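Local coordinates for variable region-containing chitin-binding protein 3 (Branchiostoma floridae, PDB 1XT5), which probably binds chitin, through a domain not in this chain, and is an immune-type receptor whose first domain, of immunoglobulin V type, is described here, at residues R8-E13 with E23-Y28; T12-H17 with V127-T132; I39-G44 with P92-T97; A45-S50 with W108-Q113. All blocks are in the same frame, centred on the assembly; numbering follows the deposited sequence.

Interaction 1 (R8-E13 with E23-Y28); sequences RTTHTE and ELPCSY
Arg8 and Ser27 form an antiparallel hydrogen-bonded pair, the last rung between the A and B strands of an immunoglobulin V domain before the first strand leaves this sheet for the other one. Arg8 N gives its proton to Ser27 O at 2.9 Å, and Ser27 N returns a bond of 2.9 Å to Arg8 O, the latter with an N-H...O angle of 166°. The side chains of the pair share one face of the sheet. There the CB of Arg8 comes to 3.5 Å from Ser27 OG, while the extended remainder of the arginine leads its guanidinium away from the B strand.

Beyond Thr9 the two chains part, and Pro25, with no N-H to give, cannot complete a further hydrogen-bonded pair. Its ring is met from the other chain by Thr10, whose OG1 approaches Pro25 CB to 3.4 Å, the two side chains crossing at about a right angle. With chi1 at 56°, Thr10 directs this hydroxyl both at the proline and at the edge of the His11 imidazole, where OG1 and His11 ND1 share a hydrogen bond of 2.7 Å in the ring plane. Thr93 packs on Pro25 from the neighbouring loop. One water bridges the gap: it accepts from His11 N at 2.9 Å and donates to Pro25 O at 2.7 Å.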
loop_
_atom_site.group_PDB
_atom_site.type_symbol
_atom_site.label_atom_id
_atom_site.label_comp_id
_atom_site.label_asym_id
_atom_site.label_seq_id
_atom_site.Cartn_x
_atom_site.Cartn_y
_atom_site.Cartn_z
ATOM N N ARG A 8 -0.574 -5.496 -8.834
ATOM C CA ARG A 8 -1.461 -4.936 -9.842
ATOM C C ARG A 8 -2.316 -3.853 -9.237
ATOM O O ARG A 8 -2.628 -3.846 -8.046
ATOM C CB ARG A 8 -2.294 -6.043 -10.495
ATOM C CG ARG A 8 -1.472 -7.003 -11.335
ATOM C CD ARG A 8 -2.362 -8.064 -12.021
ATOM N NE ARG A 8 -1.536 -8.877 -12.916
ATOM C CZ ARG A 8 -0.755 -9.891 -12.943
ATOM N NH1 ARG A 8 -0.414 -10.771 -11.983
ATOM N NH2 ARG A 8 -0.192 -10.164 -14.151
ATOM N N THR A 9 -2.762 -2.932 -10.095
ATOM C CA THR A 9 -3.588 -1.812 -9.724
ATOM C C THR A 9 -4.682 -1.620 -10.777
ATOM O O THR A 9 -4.385 -1.416 -11.937
ATOM C CB THR A 9 -2.811 -0.515 -9.705
ATOM O OG1 THR A 9 -2.010 -0.373 -10.895
ATOM C CG2 THR A 9 -1.829 -0.424 -8.536
ATOM N N THR A 10 -5.933 -1.691 -10.356
ATOM C CA THR A 10 -7.030 -1.496 -11.280
ATOM C C THR A 10 -7.095 -0.056 -11.803
ATOM O O THR A 10 -7.602 0.167 -12.901
ATOM C CB THR A 10 -8.403 -1.824 -10.673
ATOM O OG1 THR A 10 -8.611 -1.046 -9.496
ATOM C CG2 THR A 10 -8.513 -3.300 -10.354
ATOM N N HIS A 11 -6.607 0.896 -10.989
ATOM C CA HIS A 11 -6.681 2.293 -11.276
ATOM C C HIS A 11 -5.300 2.933 -11.198
ATOM O O HIS A 11 -4.598 2.759 -10.188
ATOM C CB HIS A 11 -7.610 3.030 -10.304
ATOM C CG HIS A 11 -9.030 2.662 -10.483
ATOM N ND1 HIS A 11 -9.534 1.415 -10.211
ATOM C CD2 HIS A 11 -10.065 3.439 -10.897
ATOM C CE1 HIS A 11 -10.842 1.418 -10.458
ATOM N NE2 HIS A 11 -11.195 2.655 -10.882
ATOM N N THR A 12 -4.906 3.685 -12.212
ATOM C CA THR A 12 -3.690 4.465 -12.176
ATOM C C THR A 12 -3.869 5.848 -11.591
ATOM O O THR A 12 -2.896 6.528 -11.281
ATOM C CB THR A 12 -3.035 4.533 -13.560
ATOM O OG1 THR A 12 -3.968 5.081 -14.484
ATOM C CG2 THR A 12 -2.610 3.159 -14.041
ATOM N N GLU A 13 -5.123 6.246 -11.430
ATOM C CA GLU A 13 -5.451 7.518 -10.780
ATOM C C GLU A 13 -6.856 7.401 -10.195
ATOM O O GLU A 13 -7.699 6.689 -10.732
ATOM C CB GLU A 13 -5.314 8.683 -11.750
ATOM C CG GLU A 13 -6.280 8.620 -12.898
ATOM C CD GLU A 13 -6.080 9.844 -13.801
ATOM O OE1 GLU A 13 -6.911 10.748 -13.750
ATOM O OE2 GLU A 13 -5.052 9.921 -14.505
ATOM N N GLU A 23 -10.337 5.596 -1.848
ATOM C CA GLU A 23 -9.629 4.346 -1.835
ATOM C C GLU A 23 -8.708 4.207 -3.072
ATOM O O GLU A 23 -9.122 4.579 -4.187
ATOM C CB GLU A 23 -10.589 3.188 -1.718
ATOM C CG GLU A 23 -11.373 3.220 -0.384
ATOM C CD GLU A 23 -12.110 2.017 0.072
ATOM O OE1 GLU A 23 -12.021 1.006 -0.652
ATOM O OE2 GLU A 23 -12.721 2.141 1.142
ATOM N N LEU A 24 -7.535 3.678 -2.833
ATOM C CA LEU A 24 -6.523 3.497 -3.863
ATOM C C LEU A 24 -6.331 1.977 -4.009
ATOM O O LEU A 24 -5.707 1.367 -3.149
ATOM C CB LEU A 24 -5.197 4.134 -3.533
ATOM C CG LEU A 24 -5.278 5.660 -3.408
ATOM C CD1 LEU A 24 -6.005 6.294 -2.286
ATOM C CD2 LEU A 24 -3.849 6.241 -3.254
ATOM N N PRO A 25 -6.934 1.336 -5.021
ATOM C CA PRO A 25 -6.876 -0.119 -5.098
ATOM C C PRO A 25 -5.481 -0.675 -5.307
ATOM O O PRO A 25 -4.651 -0.128 -6.020
ATOM C CB PRO A 25 -7.816 -0.434 -6.280
ATOM C CG PRO A 25 -8.756 0.715 -6.319
ATOM C CD PRO A 25 -7.871 1.889 -6.027
ATOM N N CYS A 26 -5.256 -1.852 -4.733
ATOM C CA CYS A 26 -4.027 -2.569 -4.950
ATOM C C CYS A 26 -4.266 -4.064 -4.713
ATOM O O CYS A 26 -4.985 -4.412 -3.779
ATOM C CB CYS A 26 -2.951 -2.072 -3.998
ATOM S SG CYS A 26 -1.341 -2.888 -4.294
ATOM N N SER A 27 -3.666 -4.889 -5.556
ATOM C CA SER A 27 -3.709 -6.319 -5.390
ATOM C C SER A 27 -2.282 -6.880 -5.598
ATOM O O SER A 27 -1.417 -6.209 -6.146
ATOM C CB SER A 27 -4.648 -7.018 -6.361
ATOM O OG SER A 27 -4.156 -6.939 -7.704
ATOM N N TYR A 28 -2.051 -8.127 -5.190
ATOM C CA TYR A 28 -0.777 -8.752 -5.513
ATOM C C TYR A 28 -0.966 -10.259 -5.584
ATOM O O TYR A 28 -1.891 -10.836 -4.977
ATOM C CB TYR A 28 0.351 -8.374 -4.504
ATOM C CG TYR A 28 0.204 -9.066 -3.172
ATOM C CD1 TYR A 28 0.810 -10.294 -2.929
ATOM C CD2 TYR A 28 -0.552 -8.525 -2.136
ATOM C CE1 TYR A 28 0.688 -10.949 -1.757
ATOM C CE2 TYR A 28 -0.694 -9.210 -0.923
ATOM C CZ TYR A 28 -0.068 -10.414 -0.741
ATOM O OH TYR A 28 -0.238 -11.098 0.438
HETATM O O HOH W 1 -5.602 1.067 -8.306
#

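Interaction 2 (T12-H17 with V127-T132); sequences TEVEVH and VVLKVT
Glu13 and Lys130 join across the parallel pair of A' and G strands, as in V-type immunoglobulin domains, where the N-terminal strand switches sheets. Backbone bonds from Val128 N to Thr12 O through Thr132 N to Val16 O zip together strands whose axes are inclined by 28°.

Lys130 starts with its CB 4.0 Å from Glu15 CG, above the strand pair on the face that also carries Glu13 and Val128. CG lies beside the backbone N (chi1 -66°), and from there the chain runs fully extended back toward the start of A'. CD comes to 3.7 Å from Glu13 OE1, with Glu15 OE2 a looser 4.2 Å away. CE then closes to 3.3 Å on Glu13 OE1, and NZ ends in a salt bridge of 2.8 Å to that same oxygen, arriving on its syn side.

On the opposite face Val14 packs against Leu129, and Val22 of the B strand packs on both residues inside the sandwich. Glu15 takes Thr132 rather than the lysine as its partner: Thr132 OG1 donates to the anti lone pair of Glu15 OE1 at 2.6 Å.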
loop_
_atom_site.group_PDB
_atom_site.type_symbol
_atom_site.label_atom_id
_atom_site.label_comp_id
_atom_site.label_asym_id
_atom_site.label_seq_id
_atom_site.Cartn_x
_atom_site.Cartn_y
_atom_site.Cartn_z
ATOM N N THR A 12 -4.906 3.685 -12.212
ATOM C CA THR A 12 -3.690 4.465 -12.176
ATOM C C THR A 12 -3.869 5.848 -11.591
ATOM O O THR A 12 -2.896 6.528 -11.281
ATOM C CB THR A 12 -3.035 4.533 -13.560
ATOM O OG1 THR A 12 -3.968 5.081 -14.484
ATOM C CG2 THR A 12 -2.610 3.159 -14.041
ATOM N N GLU A 13 -5.123 6.246 -11.430
ATOM C CA GLU A 13 -5.451 7.518 -10.780
ATOM C C GLU A 13 -6.856 7.401 -10.195
ATOM O O GLU A 13 -7.699 6.689 -10.732
ATOM C CB GLU A 13 -5.314 8.683 -11.750
ATOM C CG GLU A 13 -6.280 8.620 -12.898
ATOM C CD GLU A 13 -6.080 9.844 -13.801
ATOM O OE1 GLU A 13 -6.911 10.748 -13.750
ATOM O OE2 GLU A 13 -5.052 9.921 -14.505
ATOM N N VAL A 14 -7.068 8.156 -9.155
ATOM C CA VAL A 14 -8.332 8.322 -8.434
ATOM C C VAL A 14 -8.460 9.780 -8.061
ATOM O O VAL A 14 -7.476 10.459 -7.851
ATOM C CB VAL A 14 -8.435 7.415 -7.192
ATOM C CG1 VAL A 14 -8.312 5.945 -7.616
ATOM C CG2 VAL A 14 -7.405 7.723 -6.136
ATOM N N GLU A 15 -9.682 10.280 -7.991
ATOM C CA GLU A 15 -9.941 11.695 -7.656
ATOM C C GLU A 15 -10.929 11.736 -6.492
ATOM O O GLU A 15 -11.884 10.938 -6.457
ATOM C CB GLU A 15 -10.442 12.445 -8.857
ATOM C CG GLU A 15 -10.710 13.903 -8.580
ATOM C CD GLU A 15 -10.900 14.804 -9.792
ATOM O OE1 GLU A 15 -11.246 15.978 -9.543
ATOM O OE2 GLU A 15 -10.730 14.328 -10.923
ATOM N N VAL A 16 -10.746 12.704 -5.602
ATOM C CA VAL A 16 -11.684 12.975 -4.533
ATOM C C VAL A 16 -11.631 14.444 -4.166
ATOM O O VAL A 16 -10.630 15.122 -4.387
ATOM C CB VAL A 16 -11.287 12.144 -3.293
ATOM C CG1 VAL A 16 -10.028 12.635 -2.627
ATOM C CG2 VAL A 16 -12.455 12.091 -2.321
ATOM N N HIS A 17 -12.717 14.939 -3.568
ATOM C CA HIS A 17 -12.693 16.284 -2.989
ATOM C C HIS A 17 -11.919 16.278 -1.674
ATOM O O HIS A 17 -11.981 15.298 -0.922
ATOM C CB HIS A 17 -14.178 16.656 -2.782
ATOM C CG HIS A 17 -15.114 16.685 -3.941
ATOM N ND1 HIS A 17 -16.244 15.948 -4.194
ATOM C CD2 HIS A 17 -15.036 17.505 -5.008
ATOM C CE1 HIS A 17 -16.788 16.325 -5.364
ATOM N NE2 HIS A 17 -16.052 17.301 -5.901
ATOM N N VAL A 127 -0.442 4.804 -7.786
ATOM C CA VAL A 127 -1.774 5.331 -8.031
ATOM C C VAL A 127 -1.711 6.841 -7.715
ATOM O O VAL A 127 -1.321 7.209 -6.619
ATOM C CB VAL A 127 -2.822 4.657 -7.134
ATOM C CG1 VAL A 127 -4.207 5.138 -7.501
ATOM C CG2 VAL A 127 -2.752 3.136 -7.263
ATOM N N VAL A 128 -2.058 7.647 -8.694
ATOM C CA VAL A 128 -2.143 9.079 -8.454
ATOM C C VAL A 128 -3.418 9.438 -7.771
ATOM O O VAL A 128 -4.499 8.925 -8.145
ATOM C CB VAL A 128 -2.024 9.817 -9.839
ATOM C CG1 VAL A 128 -2.414 11.278 -9.716
ATOM C CG2 VAL A 128 -0.622 9.710 -10.358
ATOM N N LEU A 129 -3.333 10.308 -6.802
ATOM C CA LEU A 129 -4.489 10.900 -6.145
ATOM C C LEU A 129 -4.599 12.382 -6.605
ATOM O O LEU A 129 -3.691 13.149 -6.356
ATOM C CB LEU A 129 -4.347 10.861 -4.649
ATOM C CG LEU A 129 -5.510 11.521 -3.864
ATOM C CD1 LEU A 129 -6.838 10.899 -4.233
ATOM C CD2 LEU A 129 -5.177 11.451 -2.378
ATOM N N LYS A 130 -5.701 12.667 -7.256
ATOM C CA LYS A 130 -6.088 14.026 -7.616
ATOM C C LYS A 130 -7.063 14.539 -6.598
ATOM O O LYS A 130 -8.060 13.865 -6.251
ATOM C CB LYS A 130 -6.723 14.087 -9.005
ATOM C CG LYS A 130 -5.825 13.760 -10.145
ATOM C CD LYS A 130 -6.629 13.686 -11.449
ATOM C CE LYS A 130 -5.844 13.702 -12.686
ATOM N NZ LYS A 130 -6.646 13.551 -13.938
ATOM N N VAL A 131 -6.783 15.711 -6.036
ATOM C CA VAL A 131 -7.665 16.365 -5.088
ATOM C C VAL A 131 -8.376 17.471 -5.842
ATOM O O VAL A 131 -7.747 18.421 -6.261
ATOM C CB VAL A 131 -6.929 16.844 -3.831
ATOM C CG1 VAL A 131 -7.890 17.514 -2.863
ATOM C CG2 VAL A 131 -6.168 15.699 -3.180
ATOM N N THR A 132 -9.687 17.340 -6.022
ATOM C CA THR A 132 -10.461 18.286 -6.809
ATOM C C THR A 132 -10.287 19.686 -6.301
ATOM O O THR A 132 -10.442 19.911 -5.101
ATOM C CB THR A 132 -11.951 17.900 -6.757
ATOM O OG1 THR A 132 -12.029 16.490 -7.109
ATOM C CG2 THR A 132 -12.829 18.713 -7.683
#

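Interaction 3 (I39-G44 with P92-T97); sequences ISWLKG and PTLRLT
Strand 39-44 and segment 92-97 face each other from opposite sheets of the immunoglobulin V sandwich, with CA atoms 7.3 Å apart at Ile39 and Pro92 and 7.7 Å apart at Trp41 and Leu94. No backbone bond passes between them at this spacing; side chains fill the gap. The first belongs to the C strand, and the second leads from a loop into the E strand.

Trp41 is the core tryptophan of the C strand characteristic of the family, and it also packs on Cys26 and Cys109, the two halves of the intersheet disulfide. Its CG stands beside the backbone N (chi1 -80°), from where the indole reaches across the interior. Leu94 lies over one face of the ring system: its CB sits 3.6 Å from the centroid of the five-membered ring, 19° off the normal, in a CH-pi contact. Leu94 CB comes nearest to Trp41 CE2, where the two rings are fused, at 3.4 Å, while Leu94 CD2 extends the cover toward the six-membered ring.

Two residues earlier on the strand, Ile39 adds an apolar contact, its CG2 lying 3.8 Å from Pro92 CB with the two side chains about perpendicular. The buried indole nitrogen is satisfied by the loop backbone, which also helps fix the rotation of the ring: Trp41 NE1 donates to Pro92 O at 2.9 Å with an N-H...O angle of 148°, the oxygen lying in the ring plane.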
loop_
_atom_site.group_PDB
_atom_site.type_symbol
_atom_site.label_atom_id
_atom_site.label_comp_id
_atom_site.label_asym_id
_atom_site.label_seq_id
_atom_site.Cartn_x
_atom_site.Cartn_y
_atom_site.Cartn_z
ATOM N N ILE A 39 3.507 -5.052 3.392
ATOM C CA ILE A 39 2.860 -4.049 2.553
ATOM C C ILE A 39 3.295 -2.692 2.998
ATOM O O ILE A 39 3.230 -2.375 4.202
ATOM C CB ILE A 39 1.303 -4.150 2.717
ATOM C CG1 ILE A 39 0.740 -5.430 2.122
ATOM C CG2 ILE A 39 0.582 -2.920 2.193
ATOM C CD1 ILE A 39 1.239 -6.788 2.504
ATOM N N SER A 40 3.709 -1.845 2.061
ATOM C CA SER A 40 4.008 -0.459 2.321
ATOM C C SER A 40 3.274 0.420 1.313
ATOM O O SER A 40 3.282 0.132 0.123
ATOM C CB SER A 40 5.509 -0.189 2.171
ATOM O OG SER A 40 6.284 -1.006 3.004
ATOM N N TRP A 41 2.635 1.466 1.799
ATOM C CA TRP A 41 2.149 2.560 0.943
ATOM C C TRP A 41 3.062 3.729 1.217
ATOM O O TRP A 41 3.291 4.124 2.371
ATOM C CB TRP A 41 0.706 2.890 1.249
ATOM C CG TRP A 41 -0.299 1.980 0.651
ATOM C CD1 TRP A 41 -0.886 0.873 1.199
ATOM C CD2 TRP A 41 -0.847 2.098 -0.698
ATOM N NE1 TRP A 41 -1.749 0.302 0.299
ATOM C CE2 TRP A 41 -1.764 1.040 -0.841
ATOM C CE3 TRP A 41 -0.657 3.020 -1.735
ATOM C CZ2 TRP A 41 -2.505 0.885 -2.024
ATOM C CZ3 TRP A 41 -1.384 2.858 -2.893
ATOM C CH2 TRP A 41 -2.313 1.811 -3.036
ATOM N N LEU A 42 3.617 4.286 0.135
ATOM C CA LEU A 42 4.680 5.252 0.159
ATOM C C LEU A 42 4.285 6.411 -0.758
ATOM O O LEU A 42 3.991 6.144 -1.931
ATOM C CB LEU A 42 5.976 4.611 -0.322
ATOM C CG LEU A 42 6.438 3.380 0.460
ATOM C CD1 LEU A 42 7.507 2.602 -0.290
ATOM C CD2 LEU A 42 6.881 3.725 1.855
ATOM N N LYS A 43 4.308 7.643 -0.282
ATOM C CA LYS A 43 3.891 8.780 -1.121
ATOM C C LYS A 43 5.104 9.514 -1.613
ATOM O O LYS A 43 5.931 9.973 -0.822
ATOM C CB LYS A 43 3.008 9.747 -0.319
ATOM C CG LYS A 43 2.441 10.862 -1.204
ATOM C CD LYS A 43 1.704 11.871 -0.323
ATOM C CE LYS A 43 1.007 12.889 -1.160
ATOM N NZ LYS A 43 1.897 13.828 -1.802
ATOM N N GLY A 44 5.259 9.625 -2.928
ATOM C CA GLY A 44 6.361 10.373 -3.506
ATOM C C GLY A 44 6.580 9.966 -4.956
ATOM O O GLY A 44 5.853 9.188 -5.546
ATOM N N PRO A 92 -4.394 -5.231 -0.625
ATOM C CA PRO A 92 -4.087 -4.086 0.223
ATOM C C PRO A 92 -4.453 -2.713 -0.308
ATOM O O PRO A 92 -3.707 -1.726 -0.129
ATOM C CB PRO A 92 -2.571 -4.240 0.436
ATOM C CG PRO A 92 -2.100 -4.840 -0.873
ATOM C CD PRO A 92 -3.171 -5.845 -1.189
ATOM N N THR A 93 -5.666 -2.556 -0.812
ATOM C CA THR A 93 -6.238 -1.258 -1.085
ATOM C C THR A 93 -6.134 -0.357 0.122
ATOM O O THR A 93 -6.462 -0.758 1.251
ATOM C CB THR A 93 -7.709 -1.456 -1.466
ATOM O OG1 THR A 93 -7.710 -2.210 -2.659
ATOM C CG2 THR A 93 -8.493 -0.164 -1.572
ATOM N N LEU A 94 -5.673 0.873 -0.131
ATOM C CA LEU A 94 -5.537 1.906 0.881
ATOM C C LEU A 94 -6.803 2.768 0.935
ATOM O O LEU A 94 -7.288 3.200 -0.101
ATOM C CB LEU A 94 -4.373 2.807 0.491
ATOM C CG LEU A 94 -4.105 4.017 1.412
ATOM C CD1 LEU A 94 -3.598 3.559 2.764
ATOM C CD2 LEU A 94 -3.103 4.947 0.752
ATOM N N ARG A 95 -7.283 3.023 2.142
ATOM C CA ARG A 95 -8.364 3.986 2.400
ATOM C C ARG A 95 -7.749 5.183 3.115
ATOM O O ARG A 95 -7.064 5.026 4.132
ATOM C CB ARG A 95 -9.439 3.344 3.275
ATOM C CG ARG A 95 -10.628 4.250 3.557
ATOM C CD ARG A 95 -11.709 3.511 4.308
ATOM N NE ARG A 95 -12.924 4.177 4.699
ATOM C CZ ARG A 95 -13.069 4.767 5.880
ATOM N NH1 ARG A 95 -12.114 4.862 6.809
ATOM N NH2 ARG A 95 -14.253 5.339 6.110
ATOM N N LEU A 96 -8.007 6.379 2.595
ATOM C CA LEU A 96 -7.540 7.635 3.187
ATOM C C LEU A 96 -8.726 8.497 3.478
ATOM O O LEU A 96 -9.546 8.801 2.569
ATOM C CB LEU A 96 -6.527 8.255 2.250
ATOM C CG LEU A 96 -5.823 9.458 2.826
ATOM C CD1 LEU A 96 -4.947 9.093 4.021
ATOM C CD2 LEU A 96 -5.014 10.130 1.716
ATOM N N THR A 97 -8.897 8.907 4.738
ATOM C CA THR A 97 -10.043 9.769 5.126
ATOM C C THR A 97 -9.561 11.214 5.277
ATOM O O THR A 97 -8.361 11.498 5.362
ATOM C CB THR A 97 -10.665 9.320 6.444
ATOM O OG1 THR A 97 -9.681 9.422 7.460
ATOM C CG2 THR A 97 -11.092 7.901 6.368
#

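Interaction 4 (A45-S50 with W108-Q113); sequences ASPDRS and WCQVAQ. With SO4 (sulfate ion), chain B.
A chi1 of -67° sets CG of Trp108 beside its own backbone N, and a chi2 of 87° turns the indole broadside to Pro47, which comes down on its face. Pro47 CD sits over the middle of the six-membered ring, 3.7 Å from the centroid and 11° off the normal, a CH-pi contact. Pro47 CG rests nearby over Trp108 CE3, and the backbone of Ser46 extends the cover over the pyrrole part. At the rim of the indole Ala45 O approaches CZ2 of Trp108 to 3.3 Å, near the ring plane; the NE1 proton is taken by Gly44 O just before the loop.

The loop's own bonds hold the proline in place. Ser46 OG accepts from Arg49 N at 3.2 Å, an ST motif, and Ser50 OG donates to Pro47 O at 2.7 Å. Two residues along the strand, extended Gln110 brings its OE1 to 3.6 Å from Pro47 CB, and a water donates to this oxygen and to Asp48 OD2. At the far end Gln113 NE2 binds a sulfate, probably from the crystallisation liquor. The loop is the C-C' connection of an immunoglobulin V domain, packed on the F strand of the GFCC' sheet.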
loop_
_atom_site.group_PDB
_atom_site.type_symbol
_atom_site.label_atom_id
_atom_site.label_comp_id
_atom_site.label_asym_id
_atom_site.label_seq_id
_atom_site.Cartn_x
_atom_site.Cartn_y
_atom_site.Cartn_z
ATOM N N ALA A 45 7.658 10.524 -5.502
ATOM C CA ALA A 45 7.993 10.257 -6.900
ATOM C C ALA A 45 8.281 8.778 -7.190
ATOM O O ALA A 45 7.966 8.301 -8.281
ATOM C CB ALA A 45 9.184 11.119 -7.312
ATOM N N SER A 46 8.929 8.124 -6.211
ATOM C CA SER A 46 9.310 6.735 -6.403
ATOM C C SER A 46 9.267 6.036 -5.038
ATOM O O SER A 46 9.227 6.746 -4.032
ATOM C CB SER A 46 10.693 6.590 -7.034
ATOM O OG SER A 46 11.683 7.086 -6.134
ATOM N N PRO A 47 9.304 4.733 -5.001
ATOM C CA PRO A 47 9.243 4.046 -3.697
ATOM C C PRO A 47 10.319 4.511 -2.757
ATOM O O PRO A 47 10.071 4.615 -1.545
ATOM C CB PRO A 47 9.404 2.562 -4.034
ATOM C CG PRO A 47 8.725 2.457 -5.376
ATOM C CD PRO A 47 9.200 3.715 -6.083
ATOM N N ASP A 48 11.531 4.771 -3.235
ATOM C CA ASP A 48 12.609 5.145 -2.349
ATOM C C ASP A 48 12.554 6.648 -2.079
ATOM O O ASP A 48 12.962 7.135 -1.005
ATOM C CB ASP A 48 13.926 4.550 -2.872
ATOM C CG ASP A 48 14.089 3.040 -2.708
ATOM O OD1 ASP A 48 14.845 2.597 -1.805
ATOM O OD2 ASP A 48 13.502 2.209 -3.493
ATOM N N ARG A 49 12.009 7.477 -2.956
ATOM C CA ARG A 49 11.947 8.939 -2.830
ATOM C C ARG A 49 10.526 9.284 -2.351
ATOM O O ARG A 49 9.693 9.760 -3.115
ATOM C CB ARG A 49 12.300 9.630 -4.122
ATOM C CG ARG A 49 13.726 9.361 -4.602
ATOM C CD ARG A 49 14.055 10.299 -5.735
ATOM N NE ARG A 49 13.876 9.895 -7.062
ATOM C CZ ARG A 49 13.311 9.549 -8.164
ATOM N NH1 ARG A 49 11.982 9.481 -7.996
ATOM N NH2 ARG A 49 13.852 9.259 -9.334
ATOM N N SER A 50 10.294 8.958 -1.082
ATOM C CA SER A 50 8.932 8.949 -0.597
ATOM C C SER A 50 8.901 9.200 0.888
ATOM O O SER A 50 9.891 9.198 1.595
ATOM C CB SER A 50 8.259 7.594 -0.916
ATOM O OG SER A 50 8.904 6.590 -0.148
ATOM N N TRP A 108 2.540 4.816 -3.873
ATOM C CA TRP A 108 3.072 3.532 -4.289
ATOM C C TRP A 108 2.564 2.447 -3.357
ATOM O O TRP A 108 2.762 2.521 -2.149
ATOM C CB TRP A 108 4.612 3.566 -4.225
ATOM C CG TRP A 108 5.170 4.498 -5.243
ATOM C CD1 TRP A 108 5.369 5.855 -5.096
ATOM C CD2 TRP A 108 5.560 4.167 -6.572
ATOM N NE1 TRP A 108 5.855 6.382 -6.256
ATOM C CE2 TRP A 108 5.986 5.389 -7.176
ATOM C CE3 TRP A 108 5.587 3.032 -7.317
ATOM C CZ2 TRP A 108 6.435 5.425 -8.484
ATOM C CZ3 TRP A 108 6.031 3.062 -8.610
ATOM C CH2 TRP A 108 6.458 4.267 -9.197
ATOM N N CYS A 109 1.951 1.417 -3.970
ATOM C CA CYS A 109 1.617 0.175 -3.285
ATOM C C CYS A 109 2.796 -0.773 -3.534
ATOM O O CYS A 109 3.009 -1.200 -4.656
ATOM C CB CYS A 109 0.335 -0.389 -3.857
ATOM S SG CYS A 109 -0.118 -1.913 -2.982
ATOM N N GLN A 110 3.547 -1.037 -2.490
ATOM C CA GLN A 110 4.718 -1.892 -2.533
ATOM C C GLN A 110 4.417 -3.130 -1.694
ATOM O O GLN A 110 3.993 -3.025 -0.545
ATOM C CB GLN A 110 5.933 -1.160 -1.990
ATOM C CG GLN A 110 7.184 -2.025 -1.975
ATOM C CD GLN A 110 8.333 -1.223 -1.461
ATOM O OE1 GLN A 110 8.922 -0.432 -2.174
ATOM N NE2 GLN A 110 8.603 -1.337 -0.187
ATOM N N VAL A 111 4.684 -4.307 -2.250
ATOM C CA VAL A 111 4.515 -5.553 -1.531
ATOM C C VAL A 111 5.836 -6.325 -1.685
ATOM O O VAL A 111 6.367 -6.453 -2.802
ATOM C CB VAL A 111 3.312 -6.362 -2.013
ATOM C CG1 VAL A 111 3.088 -7.584 -1.112
ATOM C CG2 VAL A 111 2.050 -5.527 -2.074
ATOM N N ALA A 112 6.378 -6.814 -0.575
ATOM C CA ALA A 112 7.701 -7.411 -0.607
ATOM C C ALA A 112 7.769 -8.588 0.359
ATOM O O ALA A 112 7.135 -8.577 1.416
ATOM C CB ALA A 112 8.772 -6.402 -0.178
ATOM N N GLN A 113 8.592 -9.558 0.009
ATOM C CA GLN A 113 9.012 -10.531 0.984
ATOM C C GLN A 113 9.607 -9.839 2.214
ATOM O O GLN A 113 10.221 -8.782 2.071
ATOM C CB GLN A 113 10.069 -11.445 0.426
ATOM C CG GLN A 113 9.600 -12.258 -0.746
ATOM C CD GLN A 113 10.745 -13.097 -1.294
ATOM O OE1 GLN A 113 11.783 -12.566 -1.676
ATOM N NE2 GLN A 113 10.565 -14.401 -1.300
HETATM S S SO4 B . 13.449 -17.167 -3.025
HETATM O O1 SO4 B . 14.367 -17.960 -2.089
HETATM O O2 SO4 B . 12.405 -16.536 -2.205
HETATM O O3 SO4 B . 12.897 -17.964 -4.035
HETATM O O4 SO4 B . 14.276 -16.127 -3.627
HETATM O O HOH W 2 11.425 0.523 -1.627
#

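Overall arrangement
From the N terminus, interaction 1 closes the shortest loop, which contains most of strand 13-17, and pairs the end of strand 4-8 with strand 22-31. The same stretch, through the shared Thr12 and Glu13, then enters interaction 2, which joins strand 13-17 to 122-132 and so ties an early strand of the domain to its last. Interactions 3 and 4 are nested within that large loop and cross each other, their segments alternating along the chain. Interaction 3 spans the two sheets, whereas interaction 4 folds the loop after strand 38-44 onto strand 105-112. The Cys26-Cys109 disulfide links interactions 1 and 4 through the sandwich, beside Trp41 of interaction 3, which packs on both cysteines.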